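Local atomic coordinates of CMP/dCMP-type deaminase domain-containing protein (Aspergillus oryzae RIB40, PDB entry 7DRY), a protein that is a zinc-binding deaminase of the cytidine deaminase fold, probably acting on a pyrimidine intermediate of riboflavin biosynthesis. Residues N59-Q64 against E100-R105; P111-I116 against C147-A152. One frame throughout, in Å; residues are numbered along the deposited sequence.

Interaction 1: N59-Q64 against E100-R105; sequences NTHAEQ and EPCGKR. With ZN (zinc ion), chain B; SO4 (sulfate ion), chain C.
H61 and R105 meet face to face because H61 turns CG anti to its carbonyl carbon (chi1 -75°) while the R105 chain bends at chi3 (60°), laying its guanidinium on one face of the imidazole, planes 18° and centres 3.6 Å apart. H61 suits this place with two usable nitrogens: ND1 binds zinc at 2.0 Å, and NE2 donates at the ring edge to sulfate O1 (2.7 Å). C102 supplies a soft sulfur, probably as thiolate, SG 2.2 Å from zinc. R105 shares out its several N-H groups round its edge: NH1 donates a hydrogen bond to N59 O (2.8 Å), while NH2 donates to Q64 OE1 and NE to sulfate O3. H61 N and R105 NH2 grip Q64 OE1 from opposite faces of the amide, probably fixing its rotation. N59 ND2 donates a hydrogen bond to O2 of the sulfate, probably from the crystallisation liquor. H61, A62 and E63 form the HAE motif of zinc-dependent deaminases. The E63 chain, bent at chi2, brings OE2 against the flank of the P101 ring, 3.2 Å from P101 CA. The contact joins the start of helix 62-73 to the loop after strand 91-97; C112 of helix 112-117 gives the third protein ligand, a water the fourth position.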
loop_
_atom_site.group_PDB
_atom_site.type_symbol
_atom_site.label_atom_id
_atom_site.label_comp_id
_atom_site.label_asym_id
_atom_site.label_seq_id
_atom_site.Cartn_x
_atom_site.Cartn_y
_atom_site.Cartn_z
ATOM N N ASN A 59 4.249 2.818 15.171
ATOM C CA ASN A 59 3.733 3.683 14.110
ATOM C C ASN A 59 4.032 3.024 12.771
ATOM O O ASN A 59 4.993 3.358 12.077
ATOM C CB ASN A 59 4.368 5.068 14.221
ATOM C CG ASN A 59 3.814 6.060 13.213
ATOM O OD1 ASN A 59 2.861 5.782 12.485
ATOM N ND2 ASN A 59 4.411 7.244 13.180
ATOM N N THR A 60 3.194 2.057 12.411
ATOM C CA THR A 60 3.406 1.254 11.214
ATOM C C THR A 60 2.345 1.558 10.160
ATOM O O THR A 60 1.161 1.727 10.478
ATOM C CB THR A 60 3.396 -0.249 11.540
ATOM O OG1 THR A 60 2.158 -0.599 12.184
ATOM C CG2 THR A 60 4.567 -0.608 12.442
ATOM N N HIS A 61 2.774 1.617 8.905
ATOM C CA HIS A 61 1.878 1.841 7.780
ATOM C C HIS A 61 1.375 0.515 7.212
ATOM O O HIS A 61 1.890 -0.558 7.517
ATOM C CB HIS A 61 2.594 2.641 6.699
ATOM C CG HIS A 61 2.747 4.090 7.030
ATOM N ND1 HIS A 61 3.116 5.030 6.092
ATOM C CD2 HIS A 61 2.605 4.760 8.200
ATOM C CE1 HIS A 61 3.170 6.220 6.663
ATOM N NE2 HIS A 61 2.874 6.083 7.945
ATOM N N ALA A 62 0.355 0.598 6.350
ATOM C CA ALA A 62 -0.264 -0.616 5.813
ATOM C C ALA A 62 0.713 -1.424 4.968
ATOM O O ALA A 62 0.798 -2.656 5.105
ATOM C CB ALA A 62 -1.476 -0.243 4.966
ATOM N N GLU A 63 1.418 -0.756 4.044
ATOM C CA GLU A 63 2.336 -1.479 3.165
ATOM C C GLU A 63 3.479 -2.066 3.967
ATOM O O GLU A 63 3.948 -3.179 3.681
ATOM C CB GLU A 63 2.886 -0.528 2.094
ATOM C CG GLU A 63 1.818 0.237 1.303
ATOM C CD GLU A 63 1.499 1.614 1.886
ATOM O OE1 GLU A 63 0.972 1.712 3.006
ATOM O OE2 GLU A 63 1.773 2.619 1.213
ATOM N N GLN A 64 3.942 -1.313 4.966
ATOM C CA GLN A 64 4.946 -1.796 5.906
ATOM C C GLN A 64 4.474 -3.068 6.598
ATOM O O GLN A 64 5.193 -4.074 6.637
ATOM C CB GLN A 64 5.206 -0.687 6.930
ATOM C CG GLN A 64 6.187 -1.004 8.043
ATOM C CD GLN A 64 6.388 0.188 8.967
ATOM O OE1 GLN A 64 5.645 1.172 8.910
ATOM N NE2 GLN A 64 7.403 0.108 9.814
ATOM N N GLU A 100 -2.053 6.443 -1.838
ATOM C CA GLU A 100 -0.751 6.454 -2.491
ATOM C C GLU A 100 0.346 6.118 -1.477
ATOM O O GLU A 100 0.351 6.679 -0.377
ATOM C CB GLU A 100 -0.497 7.862 -3.043
ATOM C CG GLU A 100 0.880 8.072 -3.642
ATOM C CD GLU A 100 1.155 9.533 -3.937
ATOM O OE1 GLU A 100 0.271 10.369 -3.668
ATOM O OE2 GLU A 100 2.257 9.853 -4.426
ATOM N N PRO A 101 1.275 5.219 -1.803
ATOM C CA PRO A 101 2.378 4.941 -0.867
ATOM C C PRO A 101 3.224 6.178 -0.596
ATOM O O PRO A 101 3.553 6.944 -1.506
ATOM C CB PRO A 101 3.195 3.854 -1.581
ATOM C CG PRO A 101 2.703 3.846 -2.998
ATOM C CD PRO A 101 1.293 4.326 -2.973
ATOM N N CYS A 102 3.585 6.360 0.667
ATOM C CA CYS A 102 4.301 7.564 1.056
ATOM C C CYS A 102 5.757 7.525 0.602
ATOM O O CYS A 102 6.398 6.466 0.542
ATOM C CB CYS A 102 4.223 7.797 2.568
ATOM S SG CYS A 102 5.004 6.517 3.634
ATOM N N GLY A 103 6.272 8.707 0.282
ATOM C CA GLY A 103 7.672 8.848 -0.062
ATOM C C GLY A 103 8.444 9.638 0.970
ATOM O O GLY A 103 9.666 9.793 0.870
ATOM N N LYS A 104 7.724 10.145 1.969
ATOM C CA LYS A 104 8.276 10.914 3.071
ATOM C C LYS A 104 7.378 10.662 4.272
ATOM O O LYS A 104 6.162 10.518 4.119
ATOM C CB LYS A 104 8.292 12.410 2.733
ATOM C CG LYS A 104 8.950 13.282 3.784
ATOM C CD LYS A 104 9.561 14.533 3.165
ATOM C CE LYS A 104 9.804 15.606 4.213
ATOM N NZ LYS A 104 8.701 16.606 4.243
ATOM N N ARG A 105 7.976 10.589 5.459
ATOM C CA ARG A 105 7.220 10.386 6.686
ATOM C C ARG A 105 7.634 11.421 7.719
ATOM O O ARG A 105 8.770 11.899 7.715
ATOM C CB ARG A 105 7.412 8.964 7.244
ATOM C CG ARG A 105 6.724 7.907 6.407
ATOM C CD ARG A 105 6.828 6.511 7.021
ATOM N NE ARG A 105 6.209 6.457 8.342
ATOM C CZ ARG A 105 5.970 5.337 9.014
ATOM N NH1 ARG A 105 5.410 5.402 10.218
ATOM N NH2 ARG A 105 6.295 4.159 8.494
HETATM ZN ZN ZN B . 3.600 4.867 4.112
HETATM S S SO4 C . 4.229 9.293 9.996
HETATM O O1 SO4 C . 3.288 8.285 9.485
HETATM O O2 SO4 C . 3.788 9.671 11.335
HETATM O O3 SO4 C . 5.560 8.721 10.074
HETATM O O4 SO4 C . 4.174 10.400 9.057
HETATM O O HOH W 1 1.362 5.628 3.215
#

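Interaction 2: P111-I116 against C147-A152; sequences PCVQRI and CQMLTA. With ZN (zinc ion), chain B.
Over one face of the Q114 side-chain amide lies the sulfur of M149, its SD 3.7 Å from Q114 NE2, while G103 O, at the amide's edge, takes a weak hydrogen bond from the same NE2. A bend at chi2 (87°) folds the glutamine chain back, bringing its end nearer the neighbouring helix. Methionine suits such a place, being long, flexible and polarisable enough to lie against a polar amide. The rest of the contact is apolar. V113 is its centre: CG1, anti to the backbone N (chi1 166°), touches M149 CB at 3.6 Å and L150 CD2 at 3.8 Å, and CG2 faces L150 CG. I116, one turn further on, brings its CG2 to 4.2 Å from L150 CD2, so one leucine methyl serves two branched residues. No hydrogen bond links the segments. Their helix axes approach to 9.7 Å and run nearly parallel, crossing at -17°. P111, at the N-cap position, suits a helix start, where its missing N-H costs no helical bond. C112 follows, and its SG binds zinc at 2.3 Å, where the helix N terminus would probably stabilise the thiolate. On the sheet side of the pair, I116 and L150 both pack on I130 of strand 127-132, and L150 also touches W157 of strand 156-159, so helices 112-117 and 145-152 lie side by side on the sheet.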
loop_
_atom_site.group_PDB
_atom_site.type_symbol
_atom_site.label_atom_id
_atom_site.label_comp_id
_atom_site.label_asym_id
_atom_site.label_seq_id
_atom_site.Cartn_x
_atom_site.Cartn_y
_atom_site.Cartn_z
ATOM N N PRO A 111 10.063 5.490 4.474
ATOM C CA PRO A 111 8.757 5.585 3.817
ATOM C C PRO A 111 8.430 4.325 3.021
ATOM O O PRO A 111 9.271 3.467 2.748
ATOM C CB PRO A 111 8.880 6.819 2.922
ATOM C CG PRO A 111 9.995 7.618 3.543
ATOM C CD PRO A 111 10.960 6.581 4.053
ATOM N N CYS A 112 7.163 4.231 2.636
ATOM C CA CYS A 112 6.650 2.982 2.090
ATOM C C CYS A 112 7.171 2.743 0.678
ATOM O O CYS A 112 7.431 1.600 0.296
ATOM C CB CYS A 112 5.127 3.054 2.088
ATOM S SG CYS A 112 4.427 2.744 3.719
ATOM N N VAL A 113 7.346 3.809 -0.110
ATOM C CA VAL A 113 7.864 3.633 -1.465
ATOM C C VAL A 113 9.254 3.015 -1.431
ATOM O O VAL A 113 9.589 2.149 -2.251
ATOM C CB VAL A 113 7.824 4.959 -2.247
ATOM C CG1 VAL A 113 8.654 4.861 -3.518
ATOM C CG2 VAL A 113 6.393 5.320 -2.590
ATOM N N GLN A 114 10.077 3.423 -0.462
ATOM C CA GLN A 114 11.412 2.851 -0.344
ATOM C C GLN A 114 11.353 1.384 0.071
ATOM O O GLN A 114 12.154 0.571 -0.408
ATOM C CB GLN A 114 12.240 3.682 0.634
ATOM C CG GLN A 114 12.670 5.063 0.092
ATOM C CD GLN A 114 11.637 6.166 0.324
ATOM O OE1 GLN A 114 10.436 5.915 0.371
ATOM N NE2 GLN A 114 12.113 7.403 0.467
ATOM N N ARG A 115 10.413 1.025 0.958
ATOM C CA ARG A 115 10.203 -0.385 1.294
ATOM C C ARG A 115 9.792 -1.186 0.064
ATOM O O ARG A 115 10.204 -2.340 -0.103
ATOM C CB ARG A 115 9.134 -0.539 2.382
ATOM C CG ARG A 115 9.483 0.083 3.710
ATOM C CD ARG A 115 8.352 -0.160 4.725
ATOM N NE ARG A 115 8.508 0.774 5.822
ATOM C CZ ARG A 115 9.311 0.583 6.864
ATOM N NH1 ARG A 115 9.422 1.525 7.788
ATOM N NH2 ARG A 115 9.978 -0.553 6.994
ATOM N N ILE A 116 8.978 -0.585 -0.807
ATOM C CA ILE A 116 8.542 -1.260 -2.027
ATOM C C ILE A 116 9.704 -1.402 -3.009
ATOM O O ILE A 116 9.928 -2.475 -3.584
ATOM C CB ILE A 116 7.357 -0.498 -2.644
ATOM C CG1 ILE A 116 6.110 -0.653 -1.777
ATOM C CG2 ILE A 116 7.104 -0.953 -4.085
ATOM C CD1 ILE A 116 5.061 0.406 -2.070
ATOM N N CYS A 147 4.775 8.715 -5.908
ATOM C CA CYS A 147 4.583 8.327 -7.300
ATOM C C CYS A 147 5.817 8.644 -8.137
ATOM O O CYS A 147 6.226 7.842 -8.987
ATOM C CB CYS A 147 3.361 9.063 -7.841
ATOM S SG CYS A 147 1.830 8.295 -7.327
ATOM N N GLN A 148 6.434 9.804 -7.898
ATOM C CA GLN A 148 7.648 10.163 -8.625
ATOM C C GLN A 148 8.763 9.153 -8.381
ATOM O O GLN A 148 9.468 8.757 -9.318
ATOM C CB GLN A 148 8.087 11.570 -8.223
ATOM C CG GLN A 148 7.010 12.623 -8.419
ATOM C CD GLN A 148 7.404 13.970 -7.845
ATOM O OE1 GLN A 148 8.523 14.151 -7.365
ATOM N NE2 GLN A 148 6.478 14.921 -7.884
ATOM N N MET A 149 8.936 8.717 -7.132
ATOM C CA MET A 149 9.993 7.758 -6.826
ATOM C C MET A 149 9.709 6.390 -7.435
ATOM O O MET A 149 10.634 5.706 -7.891
ATOM C CB MET A 149 10.178 7.636 -5.318
ATOM C CG MET A 149 11.177 8.606 -4.748
ATOM S SD MET A 149 11.209 8.488 -2.960
ATOM C CE MET A 149 9.761 9.418 -2.587
ATOM N N LEU A 150 8.444 5.963 -7.435
ATOM C CA LEU A 150 8.102 4.697 -8.079
ATOM C C LEU A 150 8.460 4.735 -9.558
ATOM O O LEU A 150 9.117 3.823 -10.077
ATOM C CB LEU A 150 6.614 4.397 -7.897
ATOM C CG LEU A 150 6.168 4.065 -6.473
ATOM C CD1 LEU A 150 4.652 4.018 -6.407
ATOM C CD2 LEU A 150 6.776 2.742 -5.998
ATOM N N THR A 151 8.045 5.800 -10.248
ATOM C CA THR A 151 8.364 5.939 -11.663
ATOM C C THR A 151 9.869 5.904 -11.884
ATOM O O THR A 151 10.361 5.193 -12.767
ATOM C CB THR A 151 7.769 7.240 -12.199
ATOM O OG1 THR A 151 6.342 7.202 -12.054
ATOM C CG2 THR A 151 8.124 7.426 -13.674
ATOM N N ALA A 152 10.619 6.647 -11.064
ATOM C CA ALA A 152 12.072 6.682 -11.206
ATOM C C ALA A 152 12.691 5.302 -11.022
ATOM O O ALA A 152 13.748 5.017 -11.596
ATOM C CB ALA A 152 12.669 7.668 -10.204
HETATM ZN ZN ZN B . 3.600 4.867 4.112
HETATM O O HOH W 1 1.362 5.628 3.215
#

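Overall arrangement
Along the chain the two contacts follow in series, neither nested nor crossed. Interaction 1 closes first, bringing 100-105 back to 59-64 after helix 62-73 and strand 91-97. Interaction 2 then closes the shorter excursion from 111-116 through strand 127-132 to 147-152. Helix 112-117 connects the parallel strands 91-97 and 127-132, and helix 145-152 connects 127-132 to 156-159, two successive beta-alpha-beta crossovers of the CDA fold. The contacts touch where C102 O probably accepts from V113 N and E100 OE2 from C147 N. Zinc and its water belong to both, so the metal site joins helix 62-73, the 100-105 loop and helix 112-117.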